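Local coordinates for protein phytoene synthase (Enterococcus hirae, PDB 5IYS) that probably joins two farnesyl diphosphate molecules head to head into a 30-carbon isoprenoid, as dehydrosqualene synthases do, in a magnesium-dependent site, at residues R69-Q74 with P87-L92; K126-Y131 with Y184-D189; M190-V195 with W213-K218. All coordinates share one frame; numbering follows the deposited sequence.

Contact 1: R69-Q74 with P87-L92; sequences RQLERQ and PVWRAL
W89 NE1 gives its hydrogen to Q74 OE1, 2.9 Å away. It is the one hydrogen bond between R69-Q74 and P87-L92. The N-H...O angle is 148°, so the bond is somewhat bent. The indole N-H does not meet the amide on a lone pair. It lies well above the carbonyl plane, and the oxygen in turn is tilted slightly from the indole plane. Amide and indole planes stand nearly upright to each other, at 80°.

Q74 reaches the ring with more than its oxygen. Its CG is anti to the carbonyl carbon (chi1 -70°) and the chain beyond is extended. This lays CB, CD and OE1 across the N-H side of the indole, the side chain crossing it at a slant. Q74 CB lies 3.4 Å from W89 NE1, and Q74 CB also meets W89 CE2 at 3.7 Å. The backbone carbon of Q74 sits over one face of the ring, toward its rim.

The two segments belong to consecutive helices, 65-80 and 87-98, of the all-helical trans-isoprenyl diphosphate synthase fold. W89 reaches from the first turn of helix 87-98 back to helix 65-80. Its backbone N is bonded to D86 OD1, which lies just before that turn. F78 and F51 also meet the indole, so the ring is buried among aromatic side chains.

L71, one helical turn before Q74, adds the apolar part. The end of its side chain comes nearer to the indole than its base does. L71 CD1 approaches W89 CZ2 obliquely at 3.9 Å. L71 also packs on A55 of helix 39-60, the helix that bears the magnesium ligands D56 and D60, and on L110 of helix 104-116.

Contact 2: K126-Y131 with Y184-D189; sequences KDLEEY and YLTKED
L128, Y131, Y184 and T186 join helix 125-143 to the turn that leads into helix 187-193. This is part of the all-helical trans-isoprenyl diphosphate synthase fold, close to the magnesium site. No hydrogen bond crosses between the segments.

The aromatic contact is Y131 with Y184. The planes are 30° apart and the centroids 5.7 Å, so the rings are slid apart and barely overlap. They meet obliquely, with Y131 OH 3.5 Å and Y131 CE2 3.6 Å from Y184 CE1. Each hydroxyl has its own partner: Y131 OH bonds D116 OD2, and Y184 OH bonds R182 NH1. The Y184 side chain is about 5 Å from a bound magnesium ion and from a bound substrate analogue.

The van der Waals contacts centre on L128. Its CG is anti to the backbone N (chi1 -178°), which directs both methyls to the turn. They touch the backbone carbonyl oxygen of Y184, with L128 CD2 3.6 Å from Y184 O. The L128 and T186 side chains cross at about a right angle, with L128 CB 3.8 Å from T186 CG2. L167 and I170 of helix 155-172 also touch L128.

The polar bonds of Y184-D189 gather at the start of the helix, where T186 is the N-cap. D189 OD2 takes a weak bond from T186 OG1 and forms a salt bridge with R125 NE. T186 OG1 accepts from D189 N at 2.9 Å.

Contact 3: M190-V195 with W213-K218; sequences MTRFGV and WESLAK
R192 and F193 meet S215 where the C-terminal end of helix 187-193 lies beside helix 207-227. The contact is small and on the surface, away from the magnesium and substrate sites. The helix ends in a Schellman motif, with G194 at positive phi.

M190 starts the segment. Its side chain packs on L212 of helix 207-227, one turn before S215.

R192 extends from CG to NE, with CG anti to the backbone N (chi1 156°), which places its guanidinium beside S215. R192 NH1 stays 3.9 Å from S215 OG, with no direct hydrogen bond. A water makes the link instead. It accepts from R192 NH2 at 2.7 Å and lies 3.3 Å from S215 OG. S215 OG is also hydrogen-bonded to R125 NH2.

F193 packs against the arginine. Its CZ lies over one face of the R192 guanidinium, toward the rim, while R192 CG lies over one face of the phenyl ring. The ring approaches S215 obliquely through its outer carbons. S215 OG is 3.5 Å from F193 CZ. The closest approach is F193 CZ to S215 CB, at 3.4 Å. F193 also touches A211 and L212 of helix 207-227.

G194 and V195 complete the Schellman motif by bonding back into the last turn. G194 N is bonded to T191 O at 3.2 Å. V195 follows as the chain leaves the helix, and its side chain packs on L212. Its backbone N is bonded to M190 O at 2.8 Å.

Overall arrangement
The three contacts follow one another along the chain, all within the squalene/phytoene synthase domain. Contact 1 joins helices 65-80 and 87-98. Its centre is about 30 Å from that of contact 2 and about 39 Å from that of contact 3. Contacts 1 and 3 lie on opposite sides of the chain's centre. Contacts 2 and 3 are neighbours, with centres about 11 Å apart, and share helix 187-193. They touch through L185, which packs on L216 and M190. The residues leading into this short helix pack on helix 125-143, and its C-terminal end lies against helix 207-227. Of the three, contact 2 comes nearest the bound magnesium and substrate analogue.

Contact 1: R69-Q74 with P87-L92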
loop_
_atom_site.group_PDB
_atom_site.type_symbol
_atom_site.label_atom_id
_atom_site.label_comp_id
_atom_site.label_asym_id
_atom_site.label_seq_id
_atom_site.Cartn_x
_atom_site.Cartn_y
_atom_site.Cartn_z
ATOM N N ARG A 69 -5.071 19.972 1.648
ATOM C CA ARG A 69 -6.367 20.640 1.456
ATOM C C ARG A 69 -6.775 20.886 0.004
ATOM O O ARG A 69 -7.953 20.778 -0.341
ATOM C CB ARG A 69 -6.421 21.973 2.217
ATOM C CG ARG A 69 -6.708 21.797 3.709
ATOM C CD ARG A 69 -6.958 23.124 4.432
ATOM N NE ARG A 69 -5.804 24.019 4.422
ATOM C CZ ARG A 69 -4.837 24.017 5.337
ATOM N NH1 ARG A 69 -4.869 23.162 6.351
ATOM N NH2 ARG A 69 -3.835 24.881 5.242
ATOM N N GLN A 70 -5.849 21.400 -0.799
ATOM C CA GLN A 70 -6.109 21.577 -2.221
ATOM C C GLN A 70 -6.500 20.252 -2.889
ATOM O O GLN A 70 -7.302 20.228 -3.819
ATOM C CB GLN A 70 -4.863 22.089 -2.932
ATOM C CG GLN A 70 -5.100 22.136 -4.433
ATOM C CD GLN A 70 -3.889 22.559 -5.240
ATOM O OE1 GLN A 70 -2.746 22.423 -4.792
ATOM N NE2 GLN A 70 -4.137 23.039 -6.463
ATOM N N LEU A 71 -5.787 19.194 -2.523
ATOM C CA LEU A 71 -6.035 17.863 -3.062
ATOM C C LEU A 71 -7.440 17.428 -2.653
ATOM O O LEU A 71 -8.169 16.842 -3.449
ATOM C CB LEU A 71 -4.959 16.869 -2.580
ATOM C CG LEU A 71 -5.009 15.451 -3.142
ATOM C CD1 LEU A 71 -4.974 15.524 -4.662
ATOM C CD2 LEU A 71 -3.856 14.582 -2.653
ATOM N N GLU A 72 -7.848 17.772 -1.437
ATOM C CA GLU A 72 -9.186 17.393 -0.963
ATOM C C GLU A 72 -10.249 18.154 -1.745
ATOM O O GLU A 72 -11.324 17.626 -2.017
ATOM C CB GLU A 72 -9.366 17.703 0.532
ATOM C CG GLU A 72 -8.459 16.931 1.505
ATOM C CD GLU A 72 -8.344 17.569 2.900
ATOM O OE1 GLU A 72 -9.383 17.979 3.469
ATOM O OE2 GLU A 72 -7.221 17.637 3.458
ATOM N N ARG A 73 -9.952 19.399 -2.108
ATOM C CA ARG A 73 -10.917 20.195 -2.848
ATOM C C ARG A 73 -11.093 19.667 -4.264
ATOM O O ARG A 73 -12.191 19.722 -4.811
ATOM C CB ARG A 73 -10.467 21.656 -2.931
ATOM C CG ARG A 73 -11.315 22.477 -3.902
ATOM C CD ARG A 73 -10.925 23.953 -3.907
ATOM N NE ARG A 73 -9.784 24.248 -4.777
ATOM C CZ ARG A 73 -8.631 24.771 -4.360
ATOM N NH1 ARG A 73 -8.435 25.029 -3.072
ATOM N NH2 ARG A 73 -7.668 25.044 -5.231
ATOM N N GLN A 74 -9.993 19.228 -4.870
ATOM C CA GLN A 74 -10.043 18.603 -6.186
ATOM C C GLN A 74 -10.866 17.311 -6.186
ATOM O O GLN A 74 -11.667 17.069 -7.089
ATOM C CB GLN A 74 -8.627 18.318 -6.654
ATOM C CG GLN A 74 -7.906 19.595 -6.983
ATOM C CD GLN A 74 -6.464 19.350 -7.319
ATOM O OE1 GLN A 74 -5.867 18.377 -6.872
ATOM N NE2 GLN A 74 -5.863 20.288 -8.047
ATOM N N PRO A 87 -3.174 16.363 -14.731
ATOM C CA PRO A 87 -2.907 15.073 -15.383
ATOM C C PRO A 87 -3.449 13.874 -14.607
ATOM O O PRO A 87 -3.938 12.929 -15.226
ATOM C CB PRO A 87 -1.378 14.979 -15.441
ATOM C CG PRO A 87 -0.845 16.182 -14.731
ATOM C CD PRO A 87 -1.953 17.158 -14.500
ATOM N N VAL A 88 -3.230 13.867 -13.291
ATOM C CA VAL A 88 -3.632 12.748 -12.458
ATOM C C VAL A 88 -5.138 12.645 -12.421
ATOM O O VAL A 88 -5.692 11.575 -12.622
ATOM C CB VAL A 88 -3.060 12.856 -11.026
ATOM C CG1 VAL A 88 -3.608 11.733 -10.124
ATOM C CG2 VAL A 88 -1.550 12.747 -11.054
ATOM N N TRP A 89 -5.805 13.787 -12.330
ATOM C CA TRP A 89 -7.267 13.798 -12.288
ATOM C C TRP A 89 -7.888 13.483 -13.641
ATOM O O TRP A 89 -8.873 12.746 -13.700
ATOM C CB TRP A 89 -7.786 15.151 -11.769
ATOM C CG TRP A 89 -7.579 15.302 -10.285
ATOM C CD1 TRP A 89 -6.726 16.159 -9.663
ATOM C CD2 TRP A 89 -8.191 14.515 -9.245
ATOM N NE1 TRP A 89 -6.806 16.006 -8.298
ATOM C CE2 TRP A 89 -7.677 14.976 -8.017
ATOM C CE3 TRP A 89 -9.104 13.452 -9.242
ATOM C CZ2 TRP A 89 -8.116 14.464 -6.785
ATOM C CZ3 TRP A 89 -9.521 12.917 -8.028
ATOM C CH2 TRP A 89 -8.998 13.400 -6.812
ATOM N N ARG A 90 -7.216 13.883 -14.724
ATOM C CA ARG A 90 -7.700 13.554 -16.074
ATOM C C ARG A 90 -7.558 12.045 -16.357
ATOM O O ARG A 90 -8.499 11.391 -16.856
ATOM C CB ARG A 90 -6.990 14.374 -17.167
ATOM C CG ARG A 90 -7.502 15.848 -17.277
ATOM C CD ARG A 90 -6.865 16.564 -18.439
ATOM N NE ARG A 90 -5.415 16.407 -18.462
ATOM C CZ ARG A 90 -4.549 17.375 -18.172
ATOM N NH1 ARG A 90 -4.996 18.583 -17.875
ATOM N NH2 ARG A 90 -3.235 17.144 -18.203
ATOM N N ALA A 91 -6.425 11.472 -15.958
ATOM C CA ALA A 91 -6.263 10.008 -16.074
ATOM C C ALA A 91 -7.299 9.302 -15.201
ATOM O O ALA A 91 -7.956 8.354 -15.646
ATOM C CB ALA A 91 -4.833 9.592 -15.633
ATOM N N LEU A 92 -7.484 9.776 -13.966
ATOM C CA LEU A 92 -8.517 9.181 -13.117
ATOM C C LEU A 92 -9.922 9.295 -13.669
ATOM O O LEU A 92 -10.705 8.353 -13.543
ATOM C CB LEU A 92 -8.478 9.682 -11.669
ATOM C CG LEU A 92 -7.305 9.202 -10.802
ATOM C CD1 LEU A 92 -7.397 9.995 -9.500
ATOM C CD2 LEU A 92 -7.374 7.668 -10.588
#

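Contact 2: K126-Y131 with Y184-D189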
loop_
_atom_site.group_PDB
_atom_site.type_symbol
_atom_site.label_atom_id
_atom_site.label_comp_id
_atom_site.label_asym_id
_atom_site.label_seq_id
_atom_site.Cartn_x
_atom_site.Cartn_y
_atom_site.Cartn_z
ATOM N N LYS A 126 -6.245 -2.484 17.773
ATOM C CA LYS A 126 -7.462 -1.985 17.135
ATOM C C LYS A 126 -7.240 -0.619 16.501
ATOM O O LYS A 126 -7.721 -0.354 15.384
ATOM C CB LYS A 126 -8.591 -1.894 18.160
ATOM C CG LYS A 126 -9.987 -1.814 17.561
ATOM C CD LYS A 126 -10.957 -2.652 18.395
ATOM C CE LYS A 126 -12.404 -2.200 18.235
ATOM N NZ LYS A 126 -13.269 -2.646 19.370
ATOM N N ASP A 127 -6.595 0.271 17.252
ATOM C CA ASP A 127 -6.289 1.602 16.736
ATOM C C ASP A 127 -5.403 1.463 15.497
ATOM O O ASP A 127 -5.582 2.166 14.493
ATOM C CB ASP A 127 -5.550 2.460 17.766
ATOM C CG ASP A 127 -6.430 2.878 18.930
ATOM O OD1 ASP A 127 -7.541 3.386 18.688
ATOM O OD2 ASP A 127 -6.029 2.646 20.088
ATOM N N LEU A 128 -4.403 0.601 15.604
ATOM C CA LEU A 128 -3.449 0.458 14.509
ATOM C C LEU A 128 -4.164 -0.139 13.295
ATOM O O LEU A 128 -3.898 0.254 12.160
ATOM C CB LEU A 128 -2.264 -0.431 14.902
ATOM C CG LEU A 128 -1.155 -0.634 13.847
ATOM C CD1 LEU A 128 -0.621 0.691 13.275
ATOM C CD2 LEU A 128 0.007 -1.455 14.401
ATOM N N GLU A 129 -5.090 -1.063 13.537
ATOM C CA GLU A 129 -5.854 -1.656 12.440
ATOM C C GLU A 129 -6.772 -0.655 11.711
ATOM O O GLU A 129 -6.918 -0.687 10.484
ATOM C CB GLU A 129 -6.620 -2.874 12.968
ATOM C CG GLU A 129 -7.823 -3.248 12.126
ATOM C CD GLU A 129 -8.657 -4.334 12.782
ATOM O OE1 GLU A 129 -8.831 -4.292 14.020
ATOM O OE2 GLU A 129 -9.105 -5.245 12.058
ATOM N N GLU A 130 -7.410 0.252 12.441
ATOM C CA GLU A 130 -8.242 1.281 11.795
ATOM C C GLU A 130 -7.364 2.174 10.930
ATOM O O GLU A 130 -7.712 2.530 9.800
ATOM C CB GLU A 130 -8.963 2.129 12.861
ATOM C CG GLU A 130 -10.225 1.464 13.387
ATOM C CD GLU A 130 -11.425 1.784 12.513
ATOM O OE1 GLU A 130 -11.751 2.981 12.336
ATOM O OE2 GLU A 130 -12.021 0.835 11.964
ATOM N N TYR A 131 -6.204 2.525 11.456
ATOM C CA TYR A 131 -5.318 3.420 10.716
ATOM C C TYR A 131 -4.837 2.744 9.424
ATOM O O TYR A 131 -4.815 3.378 8.358
ATOM C CB TYR A 131 -4.138 3.825 11.589
ATOM C CG TYR A 131 -3.020 4.467 10.811
ATOM C CD1 TYR A 131 -3.113 5.791 10.407
ATOM C CD2 TYR A 131 -1.870 3.746 10.488
ATOM C CE1 TYR A 131 -2.088 6.369 9.645
ATOM C CE2 TYR A 131 -0.867 4.308 9.715
ATOM C CZ TYR A 131 -0.950 5.637 9.359
ATOM O OH TYR A 131 0.068 6.204 8.609
ATOM N N TYR A 184 4.802 3.557 15.153
ATOM C CA TYR A 184 3.580 2.832 14.793
ATOM C C TYR A 184 3.292 1.607 15.659
ATOM O O TYR A 184 2.162 1.126 15.731
ATOM C CB TYR A 184 3.641 2.449 13.304
ATOM C CG TYR A 184 3.570 3.659 12.395
ATOM C CD1 TYR A 184 2.343 4.214 12.038
ATOM C CD2 TYR A 184 4.734 4.271 11.925
ATOM C CE1 TYR A 184 2.273 5.312 11.219
ATOM C CE2 TYR A 184 4.676 5.372 11.095
ATOM C CZ TYR A 184 3.438 5.878 10.735
ATOM O OH TYR A 184 3.373 6.968 9.892
ATOM N N LEU A 185 4.325 1.008 16.232
ATOM C CA LEU A 185 4.107 -0.100 17.157
ATOM C C LEU A 185 3.200 0.377 18.302
ATOM O O LEU A 185 3.236 1.550 18.667
ATOM C CB LEU A 185 5.447 -0.582 17.728
ATOM C CG LEU A 185 6.504 -0.976 16.697
ATOM C CD1 LEU A 185 7.813 -1.332 17.414
ATOM C CD2 LEU A 185 6.027 -2.134 15.820
ATOM N N THR A 186 2.314 -0.493 18.774
ATOM C CA THR A 186 1.291 -0.052 19.699
ATOM C C THR A 186 1.832 0.072 21.120
ATOM O O THR A 186 2.777 -0.618 21.519
ATOM C CB THR A 186 0.018 -0.914 19.659
ATOM O OG1 THR A 186 0.254 -2.185 20.277
ATOM C CG2 THR A 186 -0.444 -1.117 18.215
ATOM N N LYS A 187 1.298 1.044 21.847
ATOM C CA LYS A 187 1.587 1.122 23.275
ATOM C C LYS A 187 1.337 -0.189 24.011
ATOM O O LYS A 187 2.170 -0.659 24.789
ATOM C CB LYS A 187 0.822 2.277 23.897
ATOM C CG LYS A 187 1.385 3.613 23.487
ATOM C CD LYS A 187 0.749 4.731 24.302
ATOM C CE LYS A 187 1.138 6.105 23.759
ATOM N NZ LYS A 187 0.095 7.104 24.130
ATOM N N GLU A 188 0.245 -0.852 23.664
ATOM C CA GLU A 188 -0.095 -2.108 24.296
ATOM C C GLU A 188 0.891 -3.232 24.002
ATOM O O GLU A 188 1.319 -3.943 24.919
ATOM C CB GLU A 188 -1.542 -2.458 23.974
ATOM C CG GLU A 188 -1.821 -3.891 23.592
ATOM C CD GLU A 188 -3.273 -4.058 23.181
ATOM O OE1 GLU A 188 -3.545 -4.161 21.961
ATOM O OE2 GLU A 188 -4.138 -3.954 24.080
ATOM N N ASP A 189 1.363 -3.304 22.757
ATOM C CA ASP A 189 2.412 -4.250 22.401
ATOM C C ASP A 189 3.742 -3.971 23.093
ATOM O O ASP A 189 4.383 -4.890 23.596
ATOM C CB ASP A 189 2.574 -4.327 20.881
ATOM C CG ASP A 189 1.495 -5.181 20.237
ATOM O OD1 ASP A 189 1.208 -6.253 20.813
ATOM O OD2 ASP A 189 0.969 -4.809 19.156
#

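Contact 3: M190-V195 with W213-K218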
loop_
_atom_site.group_PDB
_atom_site.type_symbol
_atom_site.label_atom_id
_atom_site.label_comp_id
_atom_site.label_asym_id
_atom_site.label_seq_id
_atom_site.Cartn_x
_atom_site.Cartn_y
_atom_site.Cartn_z
ATOM N N MET A 190 4.167 -2.713 23.093
ATOM C CA MET A 190 5.404 -2.329 23.765
ATOM C C MET A 190 5.398 -2.740 25.238
ATOM O O MET A 190 6.380 -3.303 25.727
ATOM C CB MET A 190 5.574 -0.821 23.688
ATOM C CG MET A 190 5.244 -0.263 22.328
ATOM S SD MET A 190 6.650 0.688 21.742
ATOM C CE MET A 190 7.703 -0.702 21.337
ATOM N N THR A 191 4.252 -2.556 25.890
ATOM C CA THR A 191 4.054 -3.025 27.261
ATOM C C THR A 191 4.036 -4.559 27.386
ATOM O O THR A 191 4.746 -5.117 28.226
ATOM C CB THR A 191 2.793 -2.393 27.878
ATOM O OG1 THR A 191 2.924 -0.965 27.867
ATOM C CG2 THR A 191 2.577 -2.879 29.298
ATOM N N ARG A 192 3.302 -5.240 26.506
ATOM C CA ARG A 192 3.158 -6.698 26.560
ATOM C C ARG A 192 4.514 -7.400 26.420
ATOM O O ARG A 192 4.800 -8.370 27.139
ATOM C CB ARG A 192 2.144 -7.178 25.502
ATOM C CG ARG A 192 2.284 -8.632 25.043
ATOM C CD ARG A 192 1.220 -9.013 24.008
ATOM N NE ARG A 192 1.336 -10.407 23.571
ATOM C CZ ARG A 192 0.822 -10.887 22.443
ATOM N NH1 ARG A 192 0.137 -10.096 21.623
ATOM N NH2 ARG A 192 1.023 -12.157 22.116
ATOM N N PHE A 193 5.375 -6.864 25.554
ATOM C CA PHE A 193 6.635 -7.525 25.232
ATOM C C PHE A 193 7.815 -6.913 25.985
ATOM O O PHE A 193 8.949 -7.354 25.825
ATOM C CB PHE A 193 6.887 -7.548 23.714
ATOM C CG PHE A 193 5.934 -8.434 22.955
ATOM C CD1 PHE A 193 6.107 -9.813 22.937
ATOM C CD2 PHE A 193 4.802 -7.897 22.353
ATOM C CE1 PHE A 193 5.193 -10.650 22.284
ATOM C CE2 PHE A 193 3.884 -8.715 21.716
ATOM C CZ PHE A 193 4.087 -10.081 21.647
ATOM N N GLY A 194 7.550 -5.881 26.779
ATOM C CA GLY A 194 8.600 -5.197 27.530
ATOM C C GLY A 194 9.628 -4.500 26.656
ATOM O O GLY A 194 10.832 -4.634 26.868
ATOM N N VAL A 195 9.146 -3.776 25.648
ATOM C CA VAL A 195 10.004 -2.940 24.815
ATOM C C VAL A 195 10.009 -1.510 25.330
ATOM O O VAL A 195 8.961 -0.929 25.569
ATOM C CB VAL A 195 9.523 -2.916 23.338
ATOM C CG1 VAL A 195 10.432 -2.008 22.506
ATOM C CG2 VAL A 195 9.532 -4.335 22.780
ATOM N N TRP A 213 8.145 -7.661 17.249
ATOM C CA TRP A 213 8.290 -7.731 15.804
ATOM C C TRP A 213 7.644 -9.001 15.249
ATOM O O TRP A 213 6.764 -8.952 14.377
ATOM C CB TRP A 213 9.765 -7.644 15.410
ATOM C CG TRP A 213 9.991 -7.310 13.954
ATOM C CD1 TRP A 213 10.296 -6.075 13.434
ATOM C CD2 TRP A 213 9.963 -8.216 12.843
ATOM N NE1 TRP A 213 10.400 -6.152 12.065
ATOM C CE2 TRP A 213 10.244 -7.460 11.681
ATOM C CE3 TRP A 213 9.749 -9.594 12.717
ATOM C CZ2 TRP A 213 10.333 -8.038 10.408
ATOM C CZ3 TRP A 213 9.773 -10.160 11.451
ATOM C CH2 TRP A 213 10.062 -9.382 10.306
ATOM N N GLU A 214 8.052 -10.138 15.783
ATOM C CA GLU A 214 7.534 -11.412 15.315
ATOM C C GLU A 214 6.052 -11.600 15.583
ATOM O O GLU A 214 5.355 -12.185 14.756
ATOM C CB GLU A 214 8.356 -12.586 15.833
ATOM C CG GLU A 214 9.713 -12.706 15.147
ATOM C CD GLU A 214 9.631 -13.191 13.701
ATOM O OE1 GLU A 214 8.531 -13.481 13.183
ATOM O OE2 GLU A 214 10.676 -13.235 13.036
ATOM N N SER A 215 5.559 -11.048 16.692
ATOM C CA SER A 215 4.133 -11.094 16.943
ATOM C C SER A 215 3.374 -10.375 15.822
ATOM O O SER A 215 2.297 -10.811 15.404
ATOM C CB SER A 215 3.786 -10.404 18.256
ATOM O OG SER A 215 2.424 -10.614 18.563
ATOM N N LEU A 216 3.814 -9.161 15.523
ATOM C CA LEU A 216 3.149 -8.367 14.482
ATOM C C LEU A 216 3.375 -8.981 13.096
ATOM O O LEU A 216 2.477 -8.956 12.255
ATOM C CB LEU A 216 3.668 -6.923 14.527
ATOM C CG LEU A 216 2.830 -5.836 13.854
ATOM C CD1 LEU A 216 1.446 -5.814 14.513
ATOM C CD2 LEU A 216 3.491 -4.463 13.961
ATOM N N ALA A 217 4.542 -9.581 12.864
ATOM C CA ALA A 217 4.815 -10.218 11.579
ATOM C C ALA A 217 3.903 -11.416 11.339
ATOM O O ALA A 217 3.337 -11.595 10.253
ATOM C CB ALA A 217 6.289 -10.602 11.456
ATOM N N LYS A 218 3.680 -12.174 12.402
ATOM C CA LYS A 218 2.743 -13.288 12.341
ATOM C C LYS A 218 1.349 -12.783 11.982
ATOM O O LYS A 218 0.722 -13.349 11.106
ATOM C CB LYS A 218 2.716 -14.040 13.673
ATOM C CG LYS A 218 1.610 -15.091 13.770
ATOM C CD LYS A 218 0.892 -14.943 15.114
ATOM C CE LYS A 218 0.218 -16.234 15.569
ATOM N NZ LYS A 218 -1.270 -16.153 15.464
HETATM O O HOH W 1 1.442 -13.490 19.770
#